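457aa long hypothetical protein (Pyrococcus horikoshii, PDB 2CSU) is of unknown function but combines a Rossmann-type CoA-binding domain with a flavodoxin-like domain and a ligase-CoA domain, both related to succinyl-CoA ligases. Local coordinates at residues A[152-157]-A[177-182]; A[206-211]-A[230-235]. One frame throughout, in Å; residues are numbered along the deposited sequence.

Interaction 1. Residues A[152-157]-A[177-182]; sequences VAFISQ and SKFISV
Ser156 O receives two donors. Val182 N gives it a weak bond of 3.4 Å, and a water donates to it at 2.9 Å. The same water lies 2.7 Å from Ser181 OG, so it bridges the C-terminal ends of the two strands. Ser181 OG is also hydrogen-bonded to Val130 N. Further back, Phe154 pairs through both backbone groups. Its N donates to Lys178 O, and its O accepts Ile180 N at 2.8 Å. Ser156 N then donates to Ile180 O. This is parallel pairing between the two strands of a beta-alpha-beta unit, with helix 159-171 as the connection, in the flavodoxin-like domain. Phe154 and Phe179 run next to each other on one face. Their planes meet obliquely at 57°, and Phe154 CD2 comes to the edge of the Phe179 ring, 3.7 Å from its CD1. Both side chains leave their strands in the same direction, each CG being anti to the backbone N (chi1 175° and 171°); the different chi2 values turn the ring planes apart. The other face carries Ile155 and Ile180, also adjacent, with Ile155 CG1 4.1 Å from Ile180 CD1. Leu193 of helix 190-197 touches both. At the N-terminal end Ser177 N reaches Val152 O at 3.0 Å from above the carbonyl plane. Ser177 OG and Lys178 NZ both turn to Asp203, which accepts a hydrogen bond from the first and forms a salt bridge with the second.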
loop_
_atom_site.group_PDB
_atom_site.type_symbol
_atom_site.label_atom_id
_atom_site.label_comp_id
_atom_site.label_asym_id
_atom_site.label_seq_id
_atom_site.Cartn_x
_atom_site.Cartn_y
_atom_site.Cartn_z
ATOM N N VAL A 152 -5.478 17.665 4.342
ATOM C CA VAL A 152 -6.618 16.829 4.695
ATOM C C VAL A 152 -6.860 16.799 6.211
ATOM O O VAL A 152 -5.991 16.454 6.997
ATOM C CB VAL A 152 -6.368 15.411 4.205
ATOM C CG1 VAL A 152 -7.357 14.470 4.890
ATOM C CG2 VAL A 152 -6.569 15.338 2.703
ATOM N N ALA A 153 -8.045 17.192 6.659
ATOM C CA ALA A 153 -8.358 17.180 8.079
ATOM C C ALA A 153 -8.911 15.790 8.358
ATOM O O ALA A 153 -9.887 15.368 7.736
ATOM C CB ALA A 153 -9.396 18.248 8.391
ATOM N N PHE A 154 -8.297 15.076 9.291
ATOM C CA PHE A 154 -8.738 13.719 9.588
ATOM C C PHE A 154 -9.335 13.575 10.984
ATOM O O PHE A 154 -8.690 13.897 11.982
ATOM C CB PHE A 154 -7.548 12.760 9.398
ATOM C CG PHE A 154 -7.825 11.328 9.786
ATOM C CD1 PHE A 154 -9.013 10.692 9.418
ATOM C CD2 PHE A 154 -6.859 10.593 10.465
ATOM C CE1 PHE A 154 -9.231 9.337 9.717
ATOM C CE2 PHE A 154 -7.064 9.243 10.767
ATOM C CZ PHE A 154 -8.259 8.616 10.387
ATOM N N ILE A 155 -10.583 13.120 11.035
ATOM C CA ILE A 155 -11.292 12.900 12.296
ATOM C C ILE A 155 -11.528 11.404 12.477
ATOM O O ILE A 155 -12.222 10.762 11.683
ATOM C CB ILE A 155 -12.668 13.599 12.325
ATOM C CG1 ILE A 155 -12.508 15.102 12.103
ATOM C CG2 ILE A 155 -13.342 13.355 13.685
ATOM C CD1 ILE A 155 -13.842 15.861 12.036
ATOM N N SER A 156 -10.959 10.844 13.529
ATOM C CA SER A 156 -11.135 9.426 13.750
ATOM C C SER A 156 -11.767 9.078 15.086
ATOM O O SER A 156 -11.359 9.577 16.137
ATOM C CB SER A 156 -9.805 8.694 13.606
ATOM O OG SER A 156 -9.976 7.336 13.951
ATOM N N GLN A 157 -12.772 8.212 15.027
ATOM C CA GLN A 157 -13.465 7.779 16.223
ATOM C C GLN A 157 -12.694 6.618 16.856
ATOM O O GLN A 157 -13.057 6.126 17.906
ATOM C CB GLN A 157 -14.900 7.380 15.861
ATOM C CG GLN A 157 -15.873 7.309 17.025
ATOM C CD GLN A 157 -17.331 7.319 16.564
ATOM O OE1 GLN A 157 -17.638 6.959 15.422
ATOM N NE2 GLN A 157 -18.231 7.728 17.458
ATOM N N SER A 177 -3.696 18.322 7.569
ATOM C CA SER A 177 -3.674 19.697 8.033
ATOM C C SER A 177 -3.979 19.587 9.525
ATOM O O SER A 177 -3.229 20.080 10.376
ATOM C CB SER A 177 -4.763 20.502 7.323
ATOM O OG SER A 177 -5.943 19.725 7.156
ATOM N N LYS A 178 -5.076 18.905 9.845
ATOM C CA LYS A 178 -5.462 18.728 11.243
ATOM C C LYS A 178 -5.841 17.282 11.517
ATOM O O LYS A 178 -6.252 16.557 10.614
ATOM C CB LYS A 178 -6.635 19.634 11.601
ATOM C CG LYS A 178 -6.440 21.084 11.254
ATOM C CD LYS A 178 -7.623 21.914 11.713
ATOM C CE LYS A 178 -7.286 23.396 11.761
ATOM N NZ LYS A 178 -7.197 24.038 10.417
ATOM N N PHE A 179 -5.674 16.874 12.769
ATOM C CA PHE A 179 -5.994 15.528 13.224
ATOM C C PHE A 179 -6.776 15.564 14.533
ATOM O O PHE A 179 -6.408 16.224 15.499
ATOM C CB PHE A 179 -4.685 14.757 13.415
ATOM C CG PHE A 179 -4.960 13.440 14.083
ATOM C CD1 PHE A 179 -5.300 12.334 13.311
ATOM C CD2 PHE A 179 -4.856 13.325 15.460
ATOM C CE1 PHE A 179 -5.532 11.111 13.924
ATOM C CE2 PHE A 179 -5.089 12.094 16.067
ATOM C CZ PHE A 179 -5.426 10.983 15.303
ATOM N N ILE A 180 -7.917 14.857 14.532
ATOM C CA ILE A 180 -8.751 14.877 15.718
ATOM C C ILE A 180 -9.215 13.482 16.123
ATOM O O ILE A 180 -10.057 12.856 15.492
ATOM C CB ILE A 180 -9.968 15.762 15.443
ATOM C CG1 ILE A 180 -9.515 17.183 15.116
ATOM C CG2 ILE A 180 -10.860 15.826 16.696
ATOM C CD1 ILE A 180 -9.498 17.451 13.611
ATOM N N SER A 181 -8.586 12.977 17.195
ATOM C CA SER A 181 -9.153 11.824 17.874
ATOM C C SER A 181 -10.210 12.288 18.881
ATOM O O SER A 181 -9.949 13.083 19.771
ATOM C CB SER A 181 -8.021 11.095 18.594
ATOM O OG SER A 181 -8.575 10.037 19.371
ATOM N N VAL A 182 -11.454 11.816 18.677
ATOM C CA VAL A 182 -12.541 12.263 19.542
ATOM C C VAL A 182 -12.785 11.285 20.689
ATOM O O VAL A 182 -13.495 11.557 21.647
ATOM C CB VAL A 182 -13.801 12.392 18.691
ATOM C CG1 VAL A 182 -13.624 13.525 17.685
ATOM C CG2 VAL A 182 -14.044 11.097 17.942
HETATM O O HOH W 1 -10.706 8.460 18.767
#

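Interaction 2. Residues A[206-211]-A[230-235]; sequences IALYIE and KPIIAL
Ile232 packs against both Ile206 and Leu208 at the apolar centre of this contact. Its two branches divide the work. With chi1 at -63°, CG1 lies beside the backbone N of Ile232 and CG2 is anti to it, so the branches part. CG1 lies alongside Ile206, 3.9 Å from Ile206 CD1. CG2 meets Leu208 CD1 at 3.8 Å. The strands are parallel neighbours in a beta-alpha-beta unit of the flavodoxin-like domain, joined by helix 216-229, and their short axes cross at -21°. On the same face Ala234 CB touches Ile210 CD1 at 3.8 Å and lies near Leu208 CB, both on the same side of the methyl. Helix 190-197 covers this face, with Phe190 on Leu208 and Ile210, Met194 on Ile232 and Leu197 on Ile206. The reverse face carries Ala207, Ile233, Tyr209 and Leu235. Here the Tyr209 and Leu235 side chains pass each other at a slant, and Leu235 CD2 approaches the Tyr209 ring at its edge, in plane, 3.9 Å from its CD1. Met279 of helix 276-283 packs on Ala207 and Leu235, while Gly304 of the second subunit reaches Tyr209. A continuous ladder of five backbone hydrogen bonds joins the strands. Ile206 and Leu208 each use both N and O, and Ile210 N donates to Leu235 O in the last rung. In the first rung Ile206 N donates to Pro231 O at 2.9 Å. The bond from Ile233 N to Ile206 O is 2.7 Å long and almost straight at the hydrogen, 168°. Ile233 CD1 comes to 3.6 Å from Ile206 O, so this oxygen meets both the backbone N-H and a side-chain methyl of Ile233.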
loop_
_atom_site.group_PDB
_atom_site.type_symbol
_atom_site.label_atom_id
_atom_site.label_comp_id
_atom_site.label_asym_id
_atom_site.label_seq_id
_atom_site.Cartn_x
_atom_site.Cartn_y
_atom_site.Cartn_z
ATOM N N ILE A 206 -12.149 16.820 4.257
ATOM C CA ILE A 206 -12.312 16.176 5.556
ATOM C C ILE A 206 -12.462 14.660 5.416
ATOM O O ILE A 206 -13.276 14.158 4.652
ATOM C CB ILE A 206 -13.556 16.759 6.227
ATOM C CG1 ILE A 206 -13.489 18.289 6.237
ATOM C CG2 ILE A 206 -13.629 16.282 7.690
ATOM C CD1 ILE A 206 -14.838 18.929 6.564
ATOM N N ALA A 207 -11.623 13.914 6.124
ATOM C CA ALA A 207 -11.659 12.462 6.070
ATOM C C ALA A 207 -12.225 12.026 7.408
ATOM O O ALA A 207 -11.846 12.575 8.446
ATOM C CB ALA A 207 -10.250 11.898 5.872
ATOM N N LEU A 208 -13.141 11.060 7.390
ATOM C CA LEU A 208 -13.746 10.604 8.633
ATOM C C LEU A 208 -13.685 9.098 8.817
ATOM O O LEU A 208 -13.911 8.350 7.874
ATOM C CB LEU A 208 -15.227 11.017 8.696
ATOM C CG LEU A 208 -15.702 12.478 8.664
ATOM C CD1 LEU A 208 -17.236 12.502 8.685
ATOM C CD2 LEU A 208 -15.159 13.244 9.863
ATOM N N TYR A 209 -13.347 8.657 10.027
ATOM C CA TYR A 209 -13.388 7.232 10.335
ATOM C C TYR A 209 -14.510 7.164 11.357
ATOM O O TYR A 209 -14.324 7.518 12.522
ATOM C CB TYR A 209 -12.120 6.691 10.986
ATOM C CG TYR A 209 -12.335 5.244 11.422
ATOM C CD1 TYR A 209 -12.399 4.220 10.478
ATOM C CD2 TYR A 209 -12.544 4.915 12.762
ATOM C CE1 TYR A 209 -12.664 2.904 10.841
ATOM C CE2 TYR A 209 -12.817 3.589 13.148
ATOM C CZ TYR A 209 -12.873 2.589 12.172
ATOM O OH TYR A 209 -13.138 1.282 12.510
ATOM N N ILE A 210 -15.675 6.711 10.913
ATOM C CA ILE A 210 -16.844 6.641 11.774
ATOM C C ILE A 210 -17.225 5.260 12.272
ATOM O O ILE A 210 -17.280 4.296 11.510
ATOM C CB ILE A 210 -18.096 7.206 11.059
ATOM C CG1 ILE A 210 -17.834 8.637 10.584
ATOM C CG2 ILE A 210 -19.294 7.143 11.991
ATOM C CD1 ILE A 210 -18.790 9.103 9.516
ATOM N N GLU A 211 -17.489 5.185 13.568
ATOM C CA GLU A 211 -17.947 3.957 14.181
ATOM C C GLU A 211 -19.439 4.208 14.370
ATOM O O GLU A 211 -20.256 3.308 14.198
ATOM C CB GLU A 211 -17.236 3.724 15.513
ATOM C CG GLU A 211 -15.892 3.038 15.333
ATOM C CD GLU A 211 -15.128 2.873 16.625
ATOM O OE1 GLU A 211 -15.737 3.012 17.705
ATOM O OE2 GLU A 211 -13.913 2.588 16.556
ATOM N N LYS A 230 -16.581 22.173 0.775
ATOM C CA LYS A 230 -15.514 21.202 0.553
ATOM C C LYS A 230 -15.948 19.789 0.926
ATOM O O LYS A 230 -16.906 19.578 1.658
ATOM C CB LYS A 230 -14.292 21.612 1.378
ATOM C CG LYS A 230 -14.585 22.767 2.338
ATOM C CD LYS A 230 -13.549 22.861 3.461
ATOM C CE LYS A 230 -13.017 24.286 3.650
ATOM N NZ LYS A 230 -11.987 24.294 4.687
ATOM N N PRO A 231 -15.293 18.808 0.284
ATOM C CA PRO A 231 -15.644 17.398 0.420
ATOM C C PRO A 231 -15.359 16.715 1.755
ATOM O O PRO A 231 -14.445 17.082 2.508
ATOM C CB PRO A 231 -14.907 16.743 -0.756
ATOM C CG PRO A 231 -13.726 17.583 -0.924
ATOM C CD PRO A 231 -14.271 18.988 -0.761
ATOM N N ILE A 232 -16.189 15.720 2.036
ATOM C CA ILE A 232 -16.090 14.926 3.239
ATOM C C ILE A 232 -16.075 13.465 2.792
ATOM O O ILE A 232 -16.953 13.036 2.052
ATOM C CB ILE A 232 -17.297 15.197 4.163
ATOM C CG1 ILE A 232 -17.279 16.666 4.611
ATOM C CG2 ILE A 232 -17.279 14.242 5.344
ATOM C CD1 ILE A 232 -18.500 17.119 5.391
ATOM N N ILE A 233 -15.059 12.720 3.227
ATOM C CA ILE A 233 -14.917 11.308 2.877
ATOM C C ILE A 233 -15.016 10.478 4.162
ATOM O O ILE A 233 -14.208 10.655 5.083
ATOM C CB ILE A 233 -13.542 11.008 2.203
ATOM C CG1 ILE A 233 -13.352 11.851 0.938
ATOM C CG2 ILE A 233 -13.477 9.545 1.790
ATOM C CD1 ILE A 233 -13.287 13.334 1.169
ATOM N N ALA A 234 -15.998 9.575 4.217
ATOM C CA ALA A 234 -16.207 8.735 5.395
ATOM C C ALA A 234 -15.981 7.247 5.180
ATOM O O ALA A 234 -16.472 6.657 4.220
ATOM C CB ALA A 234 -17.616 8.949 5.947
ATOM N N LEU A 235 -15.225 6.653 6.094
ATOM C CA LEU A 235 -14.944 5.223 6.088
ATOM C C LEU A 235 -15.754 4.733 7.289
ATOM O O LEU A 235 -15.426 5.041 8.436
ATOM C CB LEU A 235 -13.441 4.955 6.305
ATOM C CG LEU A 235 -13.026 3.495 6.608
ATOM C CD1 LEU A 235 -13.498 2.567 5.485
ATOM C CD2 LEU A 235 -11.507 3.404 6.784
#

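In the fold
From the N terminus, the chain first passes through the Rossmann-type CoA-binding region. Interaction 1 then closes the loop from strand 152-156 through helix 159-171 to strand 175-181. Helix 190-197 follows, and the chain enters strand 205-210. Interaction 2 closes the next loop, through helix 216-229 to strand 232-236. The two loops are in series and neither nest nor cross. Their strands join in one sheet because 152-156 and 205-210 are neighbours: Ala153 O lies 2.8 Å from Ala207 N, a probable hydrogen bond. Helix 190-197 packs on both contacts. Beyond the strand ends, Gln157 OE1 and Glu211 N form another probable hydrogen bond between the interactions, at 2.6 Å.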